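Local coordinates for BG505 sosip-t33-31a (PDB 7L85), which probably serves as a CutA1-like component of a designed protein nanoparticle that displays the HIV-1 BG505 SOSIP envelope antigen, at residues Gly2-Leu7 with Thr60-Phe65. Numbering follows the deposited sequence.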
loop_
_atom_site.group_PDB
_atom_site.type_symbol
_atom_site.label_atom_id
_atom_site.label_comp_id
_atom_site.label_asym_id
_atom_site.label_seq_id
_atom_site.Cartn_x
_atom_site.Cartn_y
_atom_site.Cartn_z
ATOM N N GLY B 2 52.458 12.232 22.560
ATOM C CA GLY B 2 52.453 10.986 21.818
ATOM C C GLY B 2 51.068 10.443 21.522
ATOM O O GLY B 2 50.931 9.298 21.097
ATOM N N GLU B 3 50.024 11.199 21.787
ATOM C CA GLU B 3 48.699 10.713 21.479
ATOM C C GLU B 3 48.522 10.758 19.963
ATOM O O GLU B 3 49.024 11.687 19.313
ATOM C CB GLU B 3 47.671 11.523 22.235
ATOM C CG GLU B 3 47.878 11.474 23.746
ATOM C CD GLU B 3 48.814 12.530 24.227
ATOM O OE1 GLU B 3 49.423 13.173 23.396
ATOM O OE2 GLU B 3 48.952 12.698 25.414
ATOM N N GLU B 4 47.854 9.749 19.397
ATOM C CA GLU B 4 47.629 9.678 17.950
ATOM C C GLU B 4 46.250 9.216 17.517
ATOM O O GLU B 4 45.560 8.493 18.238
ATOM C CB GLU B 4 48.639 8.749 17.293
ATOM C CG GLU B 4 50.056 9.212 17.389
ATOM C CD GLU B 4 50.992 8.373 16.654
ATOM O OE1 GLU B 4 50.649 7.261 16.366
ATOM O OE2 GLU B 4 52.062 8.842 16.340
ATOM N N VAL B 5 45.854 9.619 16.314
ATOM C CA VAL B 5 44.622 9.121 15.730
ATOM C C VAL B 5 44.965 8.225 14.570
ATOM O O VAL B 5 45.605 8.653 13.617
ATOM C CB VAL B 5 43.719 10.248 15.230
ATOM C CG1 VAL B 5 42.458 9.673 14.598
ATOM C CG2 VAL B 5 43.360 11.124 16.364
ATOM N N VAL B 6 44.555 6.986 14.642
ATOM C CA VAL B 6 44.885 6.046 13.603
ATOM C C VAL B 6 43.721 5.780 12.701
ATOM O O VAL B 6 42.611 5.530 13.145
ATOM C CB VAL B 6 45.417 4.754 14.207
ATOM C CG1 VAL B 6 45.718 3.757 13.151
ATOM C CG2 VAL B 6 46.601 5.063 14.979
ATOM N N LEU B 7 43.959 5.876 11.421
ATOM C CA LEU B 7 42.931 5.619 10.456
ATOM C C LEU B 7 43.083 4.231 9.917
ATOM O O LEU B 7 44.131 3.892 9.366
ATOM C CB LEU B 7 43.036 6.565 9.278
ATOM C CG LEU B 7 43.038 8.032 9.557
ATOM C CD1 LEU B 7 43.124 8.759 8.246
ATOM C CD2 LEU B 7 41.836 8.421 10.297
ATOM N N THR B 60 44.440 6.327 20.182
ATOM C CA THR B 60 45.493 5.536 20.789
ATOM C C THR B 60 46.710 6.388 21.026
ATOM O O THR B 60 46.626 7.615 20.988
ATOM C CB THR B 60 45.852 4.357 19.877
ATOM O OG1 THR B 60 46.737 3.476 20.555
ATOM C CG2 THR B 60 46.475 4.847 18.586
ATOM N N THR B 61 47.818 5.748 21.336
ATOM C CA THR B 61 49.071 6.433 21.597
ATOM C C THR B 61 50.155 5.829 20.740
ATOM O O THR B 61 50.056 4.679 20.325
ATOM C CB THR B 61 49.491 6.318 23.056
ATOM O OG1 THR B 61 49.738 4.954 23.356
ATOM C CG2 THR B 61 48.406 6.845 23.968
ATOM N N THR B 62 51.253 6.543 20.558
ATOM C CA THR B 62 52.335 6.009 19.745
ATOM C C THR B 62 52.995 4.782 20.333
ATOM O O THR B 62 53.361 3.866 19.607
ATOM C CB THR B 62 53.399 7.075 19.461
ATOM O OG1 THR B 62 54.448 6.509 18.647
ATOM C CG2 THR B 62 54.004 7.599 20.744
ATOM N N ASP B 63 53.087 4.664 21.643
ATOM C CA ASP B 63 53.797 3.522 22.161
ATOM C C ASP B 63 53.049 2.221 21.977
ATOM O O ASP B 63 53.659 1.156 21.927
ATOM C CB ASP B 63 54.095 3.753 23.615
ATOM C CG ASP B 63 52.856 4.034 24.307
ATOM O OD1 ASP B 63 52.278 5.062 24.004
ATOM O OD2 ASP B 63 52.432 3.262 25.111
ATOM N N ALA B 64 51.740 2.281 21.829
ATOM C CA ALA B 64 50.967 1.083 21.618
ATOM C C ALA B 64 50.807 0.797 20.154
ATOM O O ALA B 64 50.194 -0.203 19.777
ATOM C CB ALA B 64 49.604 1.223 22.241
ATOM N N PHE B 65 51.311 1.674 19.310
ATOM C CA PHE B 65 51.076 1.518 17.914
ATOM C C PHE B 65 51.663 0.226 17.387
ATOM O O PHE B 65 50.979 -0.488 16.672
ATOM C CB PHE B 65 51.479 2.754 17.144
ATOM C CG PHE B 65 51.143 2.700 15.747
ATOM C CD1 PHE B 65 49.852 2.862 15.377
ATOM C CD2 PHE B 65 52.070 2.536 14.796
ATOM C CE1 PHE B 65 49.500 2.848 14.085
ATOM C CE2 PHE B 65 51.712 2.533 13.495
ATOM C CZ PHE B 65 50.420 2.686 13.148
#
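Two antiparallel strands of the CutA1 sheet, 3-10 and 47-61, meet where E4 pairs with T60. E4 and T60 form a hydrogen-bonded pair: E4 N reaches T60 O at 2.9 Å, and T60 N returns to E4 O at 3.1 Å. E3 and T61 are the next, non-hydrogen-bonded pair. T62 N bonds to G2 O at 2.8 Å, one more backbone bond just beyond the paired residues. On the face shared by E4, V6 and T60, apolar groups meet. V6 CG2 rests on T60 CG2 at 3.6 Å and approaches the F65 ring obliquely, 3.8 Å from CE1. With V6 CG1 anti to the backbone N (chi1 178°), CG2 meets both partners, while CG1 also nears F65 CE1. The E4 chain is extended, bringing OE2 within 3.8 Å of T62 CB. T62 OG1 is hydrogen-bonded to E90 of a second subunit, so this end of the pairing lies at the subunit interface. On the other face, E3 OE2 forms a salt bridge with R100. T61 OG1 donates to D63 OD1 at 2.6 Å within the turn, which backbone bonds from A64 and F65 also close. This is antiparallel strand pairing in the ferredoxin-like CutA1 fold, where strand 47-61 turns into helix 65-75.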